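Local coordinates for protein amidase, hydantoinase/carbamoylase family (Paraburkholderia phymatum, PDB 6C0D) that probably hydrolyses N-carbamoyl-L-amino acids, as a homodimeric, zinc-binding amidase of the peptidase M20 family, at residues G234-P237 / M238-R242; L276-S280 / F281-P285; Q370-A373 / Q374-A378. All coordinates share one frame; numbering follows the deposited sequence.

In the fold
All three contacts are short-range turns that follow one another in series along the chain; none nests within or crosses another. Contact 1 is a tight turn within the loop between strand 231-232 and helix 244-262. Contact 2 closes the tip of the hairpin made by strands 268-277 and 283-296. The centres of contacts 1 and 2 are about 13 Å apart, Arg241 packs on Val284, and both turns touch the second subunit in what corresponds to the dimerisation (lid) domain of M20 enzymes. Contact 3 comes much later, where helix 368-372 gives way to strand 378-384 in the zinc-bearing part of the chain. Its centre is about 56 Å from that of contact 1, on the opposite side of the chain's centre.

Contact 1 of 3, residues G234-P237 / M238-R242; sequences GTTP and MAIRR. With EDO (1,2-ethanediol), chain F.
Arg241 grips Thr236 side-on, with two guanidinium nitrogens on one carbonyl oxygen. Arg241 NH2 lies 2.9 Å from Thr236 O and in the carbonyl plane. Arg241 NE, 3.0 Å from Thr236 O, comes from above the plane; the oxygen itself stays close to the guanidinium plane. An extended run from CG to NE carries the group back along the loop. NH2 is also bonded to Ala233 O, and NH1 to Thr270 OG1 of the second subunit, which together should fix the guanidinium's rotation. Over one face sits Met238 SD, 3.5 Å above the plane and offset toward the rim.

Beside this the turn packs closely. Ile240 N donates to Pro237 O at 3.2 Å, an i to i+3 bond that closes a single 3-10 turn. The Ile240 side chain leans on the proline ring, Ile240 CD1 to Pro237 CD at 3.7 Å. With chi1 at 67°, Ile240 CG1 lies between backbone N and carbonyl carbon, 3.9 Å from Thr236 CG2. The looser side is where Ala239 faces solvent. An ethanediol, probably from the crystallisation liquor, bridges the subunits instead: its O1 donates to Gly234 O at 2.7 Å, and it also bonds Asp266 O of the second subunit.

Thr236 OG1 reaches back to His232 O, so the turn is tied to the end of strand 231-232, just ahead of helix 244-262 and against the neighbouring subunit.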
loop_
_atom_site.group_PDB
_atom_site.type_symbol
_atom_site.label_atom_id
_atom_site.label_comp_id
_atom_site.label_asym_id
_atom_site.label_seq_id
_atom_site.Cartn_x
_atom_site.Cartn_y
_atom_site.Cartn_z
ATOM N N GLY A 234 15.661 -9.413 -9.063
ATOM C CA GLY A 234 16.918 -9.281 -9.785
ATOM C C GLY A 234 17.157 -10.438 -10.740
ATOM O O GLY A 234 17.615 -10.251 -11.867
ATOM N N THR A 235 16.831 -11.653 -10.314
ATOM C CA THR A 235 17.207 -12.817 -11.096
ATOM C C THR A 235 16.129 -13.259 -12.077
ATOM O O THR A 235 16.435 -14.036 -12.987
ATOM C CB THR A 235 17.548 -13.980 -10.160
ATOM O OG1 THR A 235 16.402 -14.284 -9.373
ATOM C CG2 THR A 235 18.653 -13.586 -9.203
ATOM N N THR A 236 14.884 -12.786 -11.921
ATOM C CA THR A 236 13.772 -13.251 -12.750
ATOM C C THR A 236 13.640 -12.409 -14.016
ATOM O O THR A 236 13.301 -11.219 -13.919
ATOM C CB THR A 236 12.468 -13.204 -11.966
ATOM O OG1 THR A 236 12.627 -13.959 -10.763
ATOM C CG2 THR A 236 11.325 -13.828 -12.810
ATOM N N PRO A 237 13.868 -12.971 -15.210
ATOM C CA PRO A 237 13.759 -12.167 -16.434
ATOM C C PRO A 237 12.349 -11.613 -16.590
ATOM O O PRO A 237 11.374 -12.236 -16.169
ATOM C CB PRO A 237 14.092 -13.163 -17.555
ATOM C CG PRO A 237 14.875 -14.270 -16.873
ATOM C CD PRO A 237 14.305 -14.357 -15.487
ATOM N N MET A 238 12.255 -10.434 -17.217
ATOM C CA MET A 238 10.956 -9.772 -17.371
ATOM C C MET A 238 9.959 -10.665 -18.088
ATOM O O MET A 238 8.758 -10.639 -17.784
ATOM C CB MET A 238 11.114 -8.463 -18.144
ATOM C CG MET A 238 11.980 -7.417 -17.434
ATOM S SD MET A 238 11.337 -6.930 -15.801
ATOM C CE MET A 238 9.959 -5.877 -16.287
ATOM N N ALA A 239 10.441 -11.458 -19.052
ATOM C CA ALA A 239 9.537 -12.198 -19.931
ATOM C C ALA A 239 8.758 -13.274 -19.191
ATOM O O ALA A 239 7.673 -13.664 -19.638
ATOM C CB ALA A 239 10.333 -12.823 -21.083
ATOM N N ILE A 240 9.280 -13.800 -18.085
ATOM C CA ILE A 240 8.596 -14.901 -17.414
ATOM C C ILE A 240 7.881 -14.444 -16.144
ATOM O O ILE A 240 7.422 -15.284 -15.361
ATOM C CB ILE A 240 9.550 -16.074 -17.132
ATOM C CG1 ILE A 240 10.614 -15.694 -16.104
ATOM C CG2 ILE A 240 10.201 -16.555 -18.442
ATOM C CD1 ILE A 240 11.585 -16.818 -15.766
ATOM N N ARG A 241 7.715 -13.138 -15.951
ATOM C CA ARG A 241 7.114 -12.643 -14.718
ATOM C C ARG A 241 5.597 -12.723 -14.734
ATOM O O ARG A 241 4.956 -12.675 -15.783
ATOM C CB ARG A 241 7.522 -11.191 -14.464
ATOM C CG ARG A 241 8.967 -11.114 -14.034
ATOM C CD ARG A 241 9.379 -9.685 -13.747
ATOM N NE ARG A 241 10.794 -9.712 -13.372
ATOM C CZ ARG A 241 11.390 -8.753 -12.694
ATOM N NH1 ARG A 241 10.689 -7.674 -12.334
ATOM N NH2 ARG A 241 12.696 -8.873 -12.406
ATOM N N ARG A 242 5.034 -12.814 -13.533
ATOM C CA ARG A 242 3.598 -12.735 -13.293
ATOM C C ARG A 242 3.417 -11.727 -12.157
ATOM O O ARG A 242 3.031 -12.076 -11.044
ATOM C CB ARG A 242 3.017 -14.101 -12.945
ATOM C CG ARG A 242 3.231 -15.150 -14.047
ATOM C CD ARG A 242 3.565 -16.493 -13.450
ATOM N NE ARG A 242 3.520 -17.561 -14.445
ATOM C CZ ARG A 242 2.411 -18.217 -14.762
ATOM N NH1 ARG A 242 1.279 -17.897 -14.158
ATOM N NH2 ARG A 242 2.437 -19.192 -15.672
HETATM C C1 EDO F . 19.140 -11.122 -14.548
HETATM O O1 EDO F . 19.086 -9.739 -14.109
HETATM C C2 EDO F . 17.849 -11.559 -15.243
HETATM O O2 EDO F . 17.852 -11.167 -16.621
#

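Contact 2 of 3, residues L276-S280 / F281-P285; sequences LDPGS and FSVVP
A single water bridges Ser280 and Val283, donating to Val283 O at 2.8 Å and accepting from Ser280 N at 3.0 Å. It sits inside the end of a beta hairpin, where strand 268-277 turns back into strand 283-296. At the tip, Ser280 to Val283 form a type I beta turn. Its closing bond is straight but weak: Val283 N stands 3.4 Å from Ser280 O, with an N-H...O angle of 170°.

Ahead of the turn the chain takes a cis peptide into Pro278 and then a left-handed backbone conformation at Gly279. The proline ring crosses the Val283 side chain, with Pro278 CD 3.6 Å from Val283 CG1. That valine uses both branches: with chi1 at -177°, CG1 is anti to the backbone N and takes the proline, while Val283 CG2 meets Ser280 CB at 4.0 Å. Nearer the strands, Leu276 and Pro285 lie side by side and point the same way, Leu276 CD1 3.9 Å from Pro285 CG.

The second subunit receives the tip. Phe281 meets the ring of its His291, the planes about 30° apart, and Ser282 OG bonds its Gln293 NE2. Within the chain, Asp277 OD1 pairs with Arg230 in a salt bridge, in one of two deposited conformers. On the backbone side of Asp277 its carbonyl meets a C-H group, with Pro285 CA 3.2 Å from Asp277 O.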
loop_
_atom_site.group_PDB
_atom_site.type_symbol
_atom_site.label_atom_id
_atom_site.label_comp_id
_atom_site.label_asym_id
_atom_site.label_seq_id
_atom_site.Cartn_x
_atom_site.Cartn_y
_atom_site.Cartn_z
ATOM N N LEU A 276 0.486 -3.959 -2.436
ATOM C CA LEU A 276 1.261 -5.004 -3.092
ATOM C C LEU A 276 1.871 -5.912 -2.032
ATOM O O LEU A 276 2.326 -5.446 -0.981
ATOM C CB LEU A 276 2.390 -4.438 -3.976
ATOM C CG LEU A 276 2.056 -3.304 -4.950
ATOM C CD1 LEU A 276 3.231 -3.030 -5.917
ATOM C CD2 LEU A 276 0.757 -3.524 -5.708
ATOM N N ASP A 277 1.874 -7.211 -2.323
ATOM C CA ASP A 277 2.393 -8.214 -1.405
ATOM C C ASP A 277 3.591 -8.900 -2.050
ATOM O O ASP A 277 3.463 -9.460 -3.150
ATOM C CB ASP A 277 1.309 -9.230 -1.049
ATOM C CG ASP A 277 1.808 -10.294 -0.112
ATOM O OD1 ASP A 277 2.125 -11.406 -0.585
ATOM O OD2 ASP A 277 1.908 -10.002 1.095
ATOM N N PRO A 278 4.776 -8.919 -1.420
ATOM C CA PRO A 278 4.930 -8.489 -0.024
ATOM C C PRO A 278 5.240 -7.019 0.194
ATOM O O PRO A 278 5.206 -6.574 1.351
ATOM C CB PRO A 278 6.122 -9.339 0.450
ATOM C CG PRO A 278 6.976 -9.487 -0.780
ATOM C CD PRO A 278 5.986 -9.597 -1.938
ATOM N N GLY A 279 5.547 -6.263 -0.857
ATOM C CA GLY A 279 5.799 -4.840 -0.702
ATOM C C GLY A 279 7.251 -4.527 -0.394
ATOM O O GLY A 279 7.535 -3.613 0.383
ATOM N N SER A 280 8.170 -5.281 -0.994
ATOM C CA SER A 280 9.618 -5.157 -0.818
ATOM C C SER A 280 10.283 -4.762 -2.130
ATOM O O SER A 280 9.862 -5.204 -3.200
ATOM C CB SER A 280 10.274 -6.497 -0.372
ATOM O OG SER A 280 9.642 -7.042 0.764
ATOM N N PHE A 281 11.387 -4.002 -2.031
ATOM C CA PHE A 281 12.127 -3.576 -3.223
ATOM C C PHE A 281 12.495 -4.737 -4.136
ATOM O O PHE A 281 12.445 -4.604 -5.362
ATOM C CB PHE A 281 13.430 -2.865 -2.827
ATOM C CG PHE A 281 13.336 -1.354 -2.743
ATOM C CD1 PHE A 281 13.153 -0.579 -3.886
ATOM C CD2 PHE A 281 13.488 -0.712 -1.527
ATOM C CE1 PHE A 281 13.103 0.795 -3.812
ATOM C CE2 PHE A 281 13.424 0.674 -1.452
ATOM C CZ PHE A 281 13.227 1.423 -2.604
ATOM N N SER A 282 12.957 -5.857 -3.569
ATOM C CA SER A 282 13.584 -6.901 -4.373
ATOM C C SER A 282 12.687 -8.113 -4.616
ATOM O O SER A 282 13.195 -9.182 -4.979
ATOM C CB SER A 282 14.895 -7.344 -3.725
ATOM O OG SER A 282 15.827 -6.274 -3.724
ATOM N N VAL A 283 11.377 -7.973 -4.444
ATOM C CA VAL A 283 10.443 -9.070 -4.692
ATOM C C VAL A 283 9.362 -8.611 -5.669
ATOM O O VAL A 283 8.613 -7.671 -5.379
ATOM C CB VAL A 283 9.804 -9.572 -3.386
ATOM C CG1 VAL A 283 8.898 -10.767 -3.674
ATOM C CG2 VAL A 283 10.899 -9.925 -2.356
ATOM N N VAL A 284 9.283 -9.276 -6.820
ATOM C CA VAL A 284 8.150 -9.129 -7.731
ATOM C C VAL A 284 6.888 -9.506 -6.956
ATOM O O VAL A 284 6.820 -10.623 -6.428
ATOM C CB VAL A 284 8.324 -10.029 -8.969
ATOM C CG1 VAL A 284 7.152 -9.837 -9.936
ATOM C CG2 VAL A 284 9.690 -9.779 -9.640
ATOM N N PRO A 285 5.898 -8.614 -6.836
ATOM C CA PRO A 285 4.704 -8.918 -6.024
ATOM C C PRO A 285 3.925 -10.094 -6.591
ATOM O O PRO A 285 3.570 -10.106 -7.769
ATOM C CB PRO A 285 3.872 -7.627 -6.104
ATOM C CG PRO A 285 4.810 -6.551 -6.575
ATOM C CD PRO A 285 5.888 -7.247 -7.384
HETATM O O HOH W 1 6.937 -6.615 -3.414
#

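Contact 3 of 3, residues Q370-A373 / Q374-A378; sequences QVIA and QHIPA. With EDO (1,2-ethanediol), chain I.
The His375 ring presents its edge to the helix before it: Val371 O lies in the ring plane, 3.5 Å from His375 CD2. A water lies in the same plane, donating to Val371 O at 3.0 Å and hydrogen-bonded to His375 NE2 at 3.1 Å, so ring and carbonyl are linked twice, by edge contact and by bridge. His375 NE2 has a further, weak bond to Asp150 OD1. The second flat group, the Gln374 amide, is one of two deposited conformers. In this conformer only, Gln374 NE2 donates to Gln370 O at 2.8 Å, tilted from both the amide and the carbonyl planes. CG anti to the carbonyl carbon (chi1 -51°), with the chain extended beyond it, sends the amide back along the helix.

Next along the chain, Ile372 O takes two backbone donors. Ile376 N, at 3.1 Å, meets the carbonyl almost head-on (C=O...N 163°), while His375 N comes from above the carbonyl plane at 2.9 Å. The side chains run alongside too, with Ile372 CG2 3.7 Å from Ile376 CG1; both isoleucines also pack on Tyr192 of strand 189-198. Further on, Ala373 CB touches Ala378 CB, and a second water joins Ala373 O to Ala378 N. An ethanediol, probably from the crystallisation liquor, donates to Ala373 O.

These bonds lie where the chain leaves helix 368-372 for strand 378-384, the side chain of Gln370 about 10 Å from the zinc ion. Ile372 O is a bifurcated acceptor, with i+3 and i+4 donors, as found at helix C-terminal turns.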
loop_
_atom_site.group_PDB
_atom_site.type_symbol
_atom_site.label_atom_id
_atom_site.label_comp_id
_atom_site.label_asym_id
_atom_site.label_seq_id
_atom_site.Cartn_x
_atom_site.Cartn_y
_atom_site.Cartn_z
ATOM N N GLN A 370 -31.588 10.579 2.533
ATOM C CA GLN A 370 -31.736 9.433 1.643
ATOM C C GLN A 370 -32.601 8.348 2.277
ATOM O O GLN A 370 -33.249 7.574 1.559
ATOM C CB GLN A 370 -30.364 8.869 1.258
ATOM C CG GLN A 370 -29.759 7.953 2.269
ATOM C CD GLN A 370 -28.312 7.660 1.954
ATOM O OE1 GLN A 370 -27.635 8.490 1.359
ATOM N NE2 GLN A 370 -27.832 6.483 2.350
ATOM N N VAL A 371 -32.599 8.260 3.608
ATOM C CA VAL A 371 -33.463 7.312 4.312
ATOM C C VAL A 371 -34.901 7.826 4.343
ATOM O O VAL A 371 -35.856 7.085 4.074
ATOM C CB VAL A 371 -32.921 7.070 5.734
ATOM C CG1 VAL A 371 -33.929 6.288 6.601
ATOM C CG2 VAL A 371 -31.567 6.343 5.678
ATOM N N ILE A 372 -35.071 9.095 4.695
ATOM C CA ILE A 372 -36.415 9.640 4.885
ATOM C C ILE A 372 -37.154 9.736 3.551
ATOM O O ILE A 372 -38.365 9.489 3.481
ATOM C CB ILE A 372 -36.316 10.992 5.612
ATOM C CG1 ILE A 372 -35.883 10.735 7.062
ATOM C CG2 ILE A 372 -37.668 11.764 5.567
ATOM C CD1 ILE A 372 -35.242 11.921 7.716
ATOM N N ALA A 373 -36.427 10.038 2.466
ATOM C CA ALA A 373 -37.045 10.246 1.155
ATOM C C ALA A 373 -37.775 9.018 0.636
ATOM O O ALA A 373 -38.656 9.150 -0.226
ATOM C CB ALA A 373 -35.989 10.666 0.124
ATOM N N GLN A 374 -37.422 7.829 1.115
ATOM C CA GLN A 374 -38.098 6.620 0.677
ATOM C C GLN A 374 -39.475 6.462 1.322
ATOM O O GLN A 374 -40.219 5.556 0.937
ATOM C CB GLN A 374 -37.179 5.417 0.956
ATOM C CG GLN A 374 -35.740 5.651 0.383
ATOM C CD GLN A 374 -34.726 4.541 0.682
ATOM O OE1 GLN A 374 -35.088 3.377 0.848
ATOM N NE2 GLN A 374 -33.434 4.908 0.733
ATOM N N HIS A 375 -39.838 7.338 2.265
ATOM C CA HIS A 375 -41.103 7.242 2.991
ATOM C C HIS A 375 -41.999 8.455 2.836
ATOM O O HIS A 375 -43.221 8.302 2.779
ATOM C CB HIS A 375 -40.831 7.006 4.480
ATOM C CG HIS A 375 -40.126 5.716 4.746
ATOM N ND1 HIS A 375 -40.794 4.559 5.080
ATOM C CD2 HIS A 375 -38.813 5.391 4.677
ATOM C CE1 HIS A 375 -39.920 3.576 5.224
ATOM N NE2 HIS A 375 -38.713 4.055 4.980
ATOM N N ILE A 376 -41.431 9.657 2.812
ATOM C CA ILE A 376 -42.194 10.878 2.568
ATOM C C ILE A 376 -41.384 11.774 1.642
ATOM O O ILE A 376 -40.163 11.603 1.499
ATOM C CB ILE A 376 -42.521 11.636 3.875
ATOM C CG1 ILE A 376 -41.229 12.061 4.588
ATOM C CG2 ILE A 376 -43.475 10.817 4.788
ATOM C CD1 ILE A 376 -41.501 13.038 5.732
ATOM N N PRO A 377 -42.048 12.736 0.992
ATOM C CA PRO A 377 -41.323 13.710 0.157
ATOM C C PRO A 377 -40.187 14.373 0.922
ATOM O O PRO A 377 -40.397 14.930 1.994
ATOM C CB PRO A 377 -42.413 14.732 -0.200
ATOM C CG PRO A 377 -43.690 13.897 -0.244
ATOM C CD PRO A 377 -43.521 12.915 0.897
ATOM N N ALA A 378 -38.978 14.347 0.346
ATOM C CA ALA A 378 -37.810 14.947 0.987
ATOM C C ALA A 378 -37.060 15.841 0.003
ATOM O O ALA A 378 -37.133 15.655 -1.215
ATOM C CB ALA A 378 -36.855 13.862 1.509
HETATM C C1 EDO I . -41.963 9.159 -0.528
HETATM O O1 EDO I . -41.101 8.626 -1.534
HETATM C C2 EDO I . -43.159 9.845 -1.178
HETATM O O2 EDO I . -42.689 10.753 -2.180
HETATM O O HOH W 2 -35.779 4.095 4.063
HETATM O O HOH W 3 -38.817 12.098 -1.627
#